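Local coordinates for BtGH115A (Bacteroides thetaiotaomicron, PDB 5BY3), which is a family GH115 4-O-methyl-alpha-glucuronidase with specificity for decorated arabinogalactans, at residues A[132-137]-A[180-185]; A[554-559]-A[600-605]. All blocks are in the same frame, centred on the assembly; numbering follows the deposited sequence.

Overall arrangement
Interaction 1 pairs the 132-137 loop with the end of helix 174-182, while interaction 2 packs helix 552-580 against the end of helix 587-603. Their centres are 14 Å apart, and they meet where the 132-137 loop lies against the 554-559 turns. There D137 OD2 comes within 2.6 Å of E557 OE2, and A136 O packs 3.3 Å from A554 CB. K610, salt-bridged to D137, and K438, salt-bridged to E557, bring positive charge to this close carboxylate pair. K438 also bonds W135 O, linking both contacts. The side chain of Y603 in interaction 2 is about 9 Å from the nickel ion at L404 and D436.

Interaction 1 (A[132-137]-A[180-185]); sequences WEWWAD and KTYEPS
W134 presents the far corner of its indole to the phenol of Y182, and these two side chains make up the whole contact, which buries 79 Å². The six-membered ring of W134 turns its edge toward the face of Y182 in an offset edge-to-face pair, with centroids 5.3 Å apart and planes inclined at 64°. W134 CZ2 and CH2 do the touching. CZ2 approaches Y182 CE1 to 3.6 Å, while CH2 stands 3.8 Å above the tyrosine plane, displaced from the ring centre toward its rim on the CE1 side. The two side chains reach for each other from opposite directions. Each holds CG trans to its own backbone N (chi1 -166° for W134, -176° for Y182), which sets each ring beside its own carbonyl carbon and directs it toward the other segment.

A second contact, within the loop, helps to set how the indole lies. W134 CZ3 sits 3.8 Å above the plane of W135, over the ring centre, so the benzo edge of W134 meets one aromatic face through CZ3 and another through CZ2 and CH2. W135 NE1 bonds the carbonyl of R198, and the polar end of Y182 is paired with R198 as well, so both of these aromatics that W134 touches have R198 as a polar partner.

Y182 closes helix 174-182, since E183 already departs from helical geometry. W134 also touches W177 of that helix, whereas Y182 leans on T195 and W135 on L202, both in helix 193-205; the aromatic cluster thus joins the loop between helix 113-126 and strand 145-148 to these two helices.

Interaction 2 (A[554-559]-A[600-605]); sequences AYFELV and TQHYNS
H602 drives an edge of its imidazole onto the face of F556 in an edge-to-face pair, with centroids 4.5 Å apart and planes inclined at 66°. The atom that does this is CD2, which lies 3.2 Å above the phenyl plane, over its centre, and only 3.3 Å from F556 CE1. F556 CG falls in the plane of the imidazole at its edge, consistent with a C-H directed into the pi cloud. H602 CB adds to the contact, 3.7 Å from F556 CZ. Both side chains are thrown out from their helices with CG trans to the backbone N (chi1 -170° for F556, -166° for H602), which directs the phenyl toward the 600-605 segment and brings the imidazole edge onto its face.

Beyond that pair, the phenyl also reaches the backbone of the adjacent residue, where F556 CE2 approaches Y603 N to 3.7 Å. The Y603 ring runs alongside the 554-559 helix near E557, where the backbones come nearest. One water links the two helices: it donates to E557 O at 2.9 Å and accepts from Y603 OH over a short 2.5 Å, lying in the plane of the phenol ring at its edge.

Further out, Y561, further along helix 552-580, packs on F556, meets the Y603 ring edge-to-face and bonds T600 OG1 through its hydroxyl. The carboxylate of E557 turns to K438, which also touches Y603. Helices 552-580 and 587-603, consecutive in the chain, are thereby joined mainly through aromatic side chains. CD2 is bonded to the ring nitrogen NE2, so its C-H is probably polarised enough to strengthen the CH-pi contact, while the hydroxyl of the buried Y603 reaches E557 O through a water, not by a direct bond.

Interaction 1 (A[132-137]-A[180-185])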
loop_
_atom_site.group_PDB
_atom_site.type_symbol
_atom_site.label_atom_id
_atom_site.label_comp_id
_atom_site.label_asym_id
_atom_site.label_seq_id
_atom_site.Cartn_x
_atom_site.Cartn_y
_atom_site.Cartn_z
ATOM N N TRP A 132 0.951 12.956 9.519
ATOM C CA TRP A 132 0.378 12.205 10.621
ATOM C C TRP A 132 0.286 12.997 11.950
ATOM O O TRP A 132 0.044 12.407 13.025
ATOM C CB TRP A 132 1.182 10.938 10.798
ATOM C CG TRP A 132 1.394 10.234 9.509
ATOM C CD1 TRP A 132 2.448 10.357 8.686
ATOM C CD2 TRP A 132 0.490 9.332 8.879
ATOM N NE1 TRP A 132 2.276 9.566 7.567
ATOM C CE2 TRP A 132 1.074 8.934 7.666
ATOM C CE3 TRP A 132 -0.764 8.827 9.227
ATOM C CZ2 TRP A 132 0.468 8.037 6.808
ATOM C CZ3 TRP A 132 -1.379 7.933 8.381
ATOM C CH2 TRP A 132 -0.763 7.541 7.179
ATOM N N GLU A 133 0.516 14.312 11.851
ATOM C CA GLU A 133 0.207 15.319 12.868
ATOM C C GLU A 133 -0.974 14.901 13.747
ATOM O O GLU A 133 -0.864 14.794 14.974
ATOM C CB GLU A 133 -0.097 16.634 12.128
ATOM C CG GLU A 133 -0.716 17.774 12.926
ATOM C CD GLU A 133 -2.218 17.872 12.790
ATOM O OE1 GLU A 133 -2.752 17.842 11.654
ATOM O OE2 GLU A 133 -2.870 18.010 13.849
ATOM N N TRP A 134 -2.102 14.647 13.110
ATOM C CA TRP A 134 -3.272 14.183 13.810
ATOM C C TRP A 134 -3.363 12.657 13.824
ATOM O O TRP A 134 -3.701 12.087 14.875
ATOM C CB TRP A 134 -4.531 14.786 13.202
ATOM C CG TRP A 134 -5.732 14.597 14.111
ATOM C CD1 TRP A 134 -6.073 15.352 15.219
ATOM C CD2 TRP A 134 -6.744 13.589 13.982
ATOM N NE1 TRP A 134 -7.231 14.861 15.773
ATOM C CE2 TRP A 134 -7.664 13.782 15.047
ATOM C CE3 TRP A 134 -6.971 12.558 13.060
ATOM C CZ2 TRP A 134 -8.786 12.978 15.222
ATOM C CZ3 TRP A 134 -8.087 11.745 13.230
ATOM C CH2 TRP A 134 -8.986 11.958 14.316
ATOM N N TRP A 135 -3.057 12.023 12.677
ATOM C CA TRP A 135 -3.382 10.614 12.436
ATOM C C TRP A 135 -2.439 9.615 13.139
ATOM O O TRP A 135 -2.786 8.431 13.350
ATOM C CB TRP A 135 -3.498 10.323 10.931
ATOM C CG TRP A 135 -4.889 10.641 10.355
ATOM C CD1 TRP A 135 -5.307 11.831 9.753
ATOM C CD2 TRP A 135 -6.034 9.780 10.362
ATOM N NE1 TRP A 135 -6.624 11.727 9.385
ATOM C CE2 TRP A 135 -7.093 10.484 9.737
ATOM C CE3 TRP A 135 -6.269 8.468 10.831
ATOM C CZ2 TRP A 135 -8.361 9.932 9.590
ATOM C CZ3 TRP A 135 -7.522 7.913 10.670
ATOM C CH2 TRP A 135 -8.570 8.658 10.068
ATOM N N ALA A 136 -1.256 10.088 13.507
ATOM C CA ALA A 136 -0.434 9.320 14.424
ATOM C C ALA A 136 0.120 10.193 15.547
ATOM O O ALA A 136 1.112 9.853 16.162
ATOM C CB ALA A 136 0.671 8.582 13.688
ATOM N N ASP A 137 -0.524 11.333 15.783
ATOM C CA ASP A 137 -0.200 12.211 16.922
ATOM C C ASP A 137 1.215 12.701 16.873
ATOM O O ASP A 137 1.844 12.854 17.924
ATOM C CB ASP A 137 -0.439 11.512 18.273
ATOM C CG ASP A 137 -1.802 10.906 18.362
ATOM O OD1 ASP A 137 -2.781 11.664 18.565
ATOM O OD2 ASP A 137 -1.908 9.676 18.185
ATOM N N LYS A 180 -18.396 4.780 16.970
ATOM C CA LYS A 180 -18.528 4.821 18.446
ATOM C C LYS A 180 -17.534 5.771 19.143
ATOM O O LYS A 180 -17.908 6.435 20.096
ATOM C CB LYS A 180 -18.483 3.419 19.087
ATOM C CG LYS A 180 -19.067 2.304 18.242
ATOM C CD LYS A 180 -20.415 1.769 18.679
ATOM C CE LYS A 180 -20.339 0.250 18.494
ATOM N NZ LYS A 180 -21.616 -0.495 18.611
ATOM N N THR A 181 -16.299 5.868 18.648
ATOM C CA THR A 181 -15.309 6.688 19.315
ATOM C C THR A 181 -15.153 8.109 18.792
ATOM O O THR A 181 -15.211 9.056 19.576
ATOM C CB THR A 181 -13.958 6.012 19.337
ATOM O OG1 THR A 181 -14.120 4.654 19.765
ATOM C CG2 THR A 181 -13.050 6.761 20.292
ATOM N N TYR A 182 -14.979 8.276 17.482
ATOM C CA TYR A 182 -14.712 9.604 16.938
ATOM C C TYR A 182 -15.924 10.414 16.520
ATOM O O TYR A 182 -15.984 11.613 16.783
ATOM C CB TYR A 182 -13.694 9.545 15.800
ATOM C CG TYR A 182 -13.340 10.919 15.302
ATOM C CD1 TYR A 182 -12.648 11.810 16.112
ATOM C CD2 TYR A 182 -13.761 11.348 14.046
ATOM C CE1 TYR A 182 -12.352 13.095 15.670
ATOM C CE2 TYR A 182 -13.473 12.623 13.588
ATOM C CZ TYR A 182 -12.764 13.488 14.405
ATOM O OH TYR A 182 -12.466 14.740 13.958
ATOM N N GLU A 183 -16.864 9.784 15.819
ATOM C CA GLU A 183 -18.085 10.470 15.393
ATOM C C GLU A 183 -19.262 9.565 15.761
ATOM O O GLU A 183 -19.816 8.884 14.871
ATOM C CB GLU A 183 -18.027 10.690 13.897
ATOM C CG GLU A 183 -19.032 11.672 13.321
ATOM C CD GLU A 183 -18.954 11.714 11.811
ATOM O OE1 GLU A 183 -18.065 11.029 11.247
ATOM O OE2 GLU A 183 -19.765 12.432 11.184
ATOM N N PRO A 184 -19.614 9.511 17.076
ATOM C CA PRO A 184 -20.577 8.509 17.575
ATOM C C PRO A 184 -21.932 8.684 16.880
ATOM O O PRO A 184 -22.469 9.784 16.812
ATOM C CB PRO A 184 -20.669 8.829 19.076
ATOM C CG PRO A 184 -19.423 9.608 19.389
ATOM C CD PRO A 184 -19.169 10.417 18.164
ATOM N N SER A 185 -22.433 7.626 16.281
ATOM C CA SER A 185 -23.659 7.745 15.529
ATOM C C SER A 185 -24.595 6.614 15.910
ATOM O O SER A 185 -24.165 5.551 16.358
ATOM C CB SER A 185 -23.382 7.793 14.020
ATOM O OG SER A 185 -24.587 7.695 13.286
#

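Interaction 2 (A[554-559]-A[600-605])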
loop_
_atom_site.group_PDB
_atom_site.type_symbol
_atom_site.label_atom_id
_atom_site.label_comp_id
_atom_site.label_asym_id
_atom_site.label_seq_id
_atom_site.Cartn_x
_atom_site.Cartn_y
_atom_site.Cartn_z
ATOM N N ALA A 554 3.135 8.719 19.266
ATOM C CA ALA A 554 3.584 8.308 17.933
ATOM C C ALA A 554 4.548 7.146 18.050
ATOM O O ALA A 554 4.574 6.220 17.206
ATOM C CB ALA A 554 4.242 9.462 17.192
ATOM N N TYR A 555 5.326 7.158 19.118
ATOM C CA TYR A 555 6.251 6.054 19.286
ATOM C C TYR A 555 5.481 4.751 19.558
ATOM O O TYR A 555 5.818 3.713 19.003
ATOM C CB TYR A 555 7.279 6.356 20.379
ATOM C CG TYR A 555 8.389 5.332 20.475
ATOM C CD1 TYR A 555 9.397 5.258 19.496
ATOM C CD2 TYR A 555 8.425 4.429 21.529
ATOM C CE1 TYR A 555 10.416 4.318 19.583
ATOM C CE2 TYR A 555 9.445 3.499 21.632
ATOM C CZ TYR A 555 10.420 3.441 20.665
ATOM O OH TYR A 555 11.404 2.516 20.786
ATOM N N PHE A 556 4.439 4.797 20.369
ATOM C CA PHE A 556 3.768 3.547 20.667
ATOM C C PHE A 556 3.088 3.035 19.388
ATOM O O PHE A 556 3.194 1.865 19.029
ATOM C CB PHE A 556 2.775 3.670 21.841
ATOM C CG PHE A 556 2.253 2.336 22.315
ATOM C CD1 PHE A 556 2.927 1.619 23.306
ATOM C CD2 PHE A 556 1.102 1.766 21.735
ATOM C CE1 PHE A 556 2.463 0.357 23.709
ATOM C CE2 PHE A 556 0.626 0.525 22.139
ATOM C CZ PHE A 556 1.300 -0.180 23.134
ATOM N N GLU A 557 2.427 3.961 18.713
ATOM C CA GLU A 557 1.720 3.733 17.458
ATOM C C GLU A 557 2.579 3.225 16.309
ATOM O O GLU A 557 2.194 2.253 15.661
ATOM C CB GLU A 557 0.986 5.012 17.044
ATOM C CG GLU A 557 -0.246 5.249 17.877
ATOM C CD GLU A 557 -0.803 6.624 17.699
ATOM O OE1 GLU A 557 -1.120 6.992 16.550
ATOM O OE2 GLU A 557 -0.951 7.324 18.728
ATOM N N LEU A 558 3.748 3.837 16.111
ATOM C CA LEU A 558 4.566 3.596 14.914
ATOM C C LEU A 558 5.736 2.635 15.100
ATOM O O LEU A 558 6.167 1.999 14.147
ATOM C CB LEU A 558 5.050 4.930 14.350
ATOM C CG LEU A 558 3.912 5.958 14.072
ATOM C CD1 LEU A 558 4.465 7.350 13.869
ATOM C CD2 LEU A 558 3.049 5.594 12.888
ATOM N N VAL A 559 6.248 2.518 16.316
ATOM C CA VAL A 559 7.375 1.626 16.598
ATOM C C VAL A 559 7.006 0.559 17.625
ATOM O O VAL A 559 7.073 -0.619 17.322
ATOM C CB VAL A 559 8.661 2.415 17.017
ATOM C CG1 VAL A 559 9.839 1.489 17.178
ATOM C CG2 VAL A 559 9.044 3.430 15.964
ATOM N N THR A 600 -2.552 -4.152 23.162
ATOM C CA THR A 600 -3.728 -3.681 22.439
ATOM C C THR A 600 -4.618 -2.786 23.319
ATOM O O THR A 600 -5.245 -1.810 22.800
ATOM C CB THR A 600 -4.517 -4.864 21.854
ATOM O OG1 THR A 600 -3.607 -5.695 21.157
ATOM C CG2 THR A 600 -5.634 -4.410 20.903
ATOM N N GLN A 601 -4.678 -3.108 24.619
ATOM C CA GLN A 601 -5.357 -2.238 25.602
ATOM C C GLN A 601 -4.694 -0.876 25.664
ATOM O O GLN A 601 -5.372 0.149 25.729
ATOM C CB GLN A 601 -5.365 -2.838 27.016
ATOM C CG GLN A 601 -6.454 -3.865 27.314
ATOM C CD GLN A 601 -7.813 -3.252 27.658
ATOM O OE1 GLN A 601 -8.181 -2.165 27.177
ATOM N NE2 GLN A 601 -8.580 -3.969 28.486
ATOM N N HIS A 602 -3.365 -0.860 25.646
ATOM C CA HIS A 602 -2.636 0.400 25.684
ATOM C C HIS A 602 -2.937 1.246 24.433
ATOM O O HIS A 602 -3.258 2.433 24.562
ATOM C CB HIS A 602 -1.141 0.187 25.913
ATOM C CG HIS A 602 -0.412 1.438 26.286
ATOM N ND1 HIS A 602 -0.562 2.052 27.509
ATOM C CD2 HIS A 602 0.467 2.200 25.593
ATOM C CE1 HIS A 602 0.194 3.133 27.555
ATOM N NE2 HIS A 602 0.841 3.238 26.408
ATOM N N TYR A 603 -2.905 0.610 23.256
ATOM C CA TYR A 603 -3.236 1.264 21.983
ATOM C C TYR A 603 -4.564 2.014 22.083
ATOM O O TYR A 603 -4.683 3.197 21.724
ATOM C CB TYR A 603 -3.358 0.225 20.843
ATOM C CG TYR A 603 -3.171 0.797 19.453
ATOM C CD1 TYR A 603 -4.193 1.492 18.810
ATOM C CD2 TYR A 603 -1.950 0.650 18.789
ATOM C CE1 TYR A 603 -4.021 2.006 17.546
ATOM C CE2 TYR A 603 -1.751 1.170 17.527
ATOM C CZ TYR A 603 -2.792 1.833 16.901
ATOM O OH TYR A 603 -2.578 2.357 15.660
ATOM N N ASN A 604 -5.552 1.285 22.585
ATOM C CA ASN A 604 -6.926 1.707 22.595
ATOM C C ASN A 604 -7.215 2.717 23.713
ATOM O O ASN A 604 -8.344 3.212 23.823
ATOM C CB ASN A 604 -7.821 0.451 22.679
ATOM C CG ASN A 604 -8.094 -0.173 21.299
ATOM O OD1 ASN A 604 -8.480 0.523 20.348
ATOM N ND2 ASN A 604 -7.900 -1.488 21.190
ATOM N N SER A 605 -6.196 3.038 24.516
ATOM C CA SER A 605 -6.359 3.932 25.677
ATOM C C SER A 605 -5.425 5.137 25.631
ATOM O O SER A 605 -5.560 6.051 26.428
ATOM C CB SER A 605 -6.210 3.167 27.013
ATOM O OG SER A 605 -4.896 2.680 27.192
HETATM O O HOH W 1 -0.411 2.641 14.450
#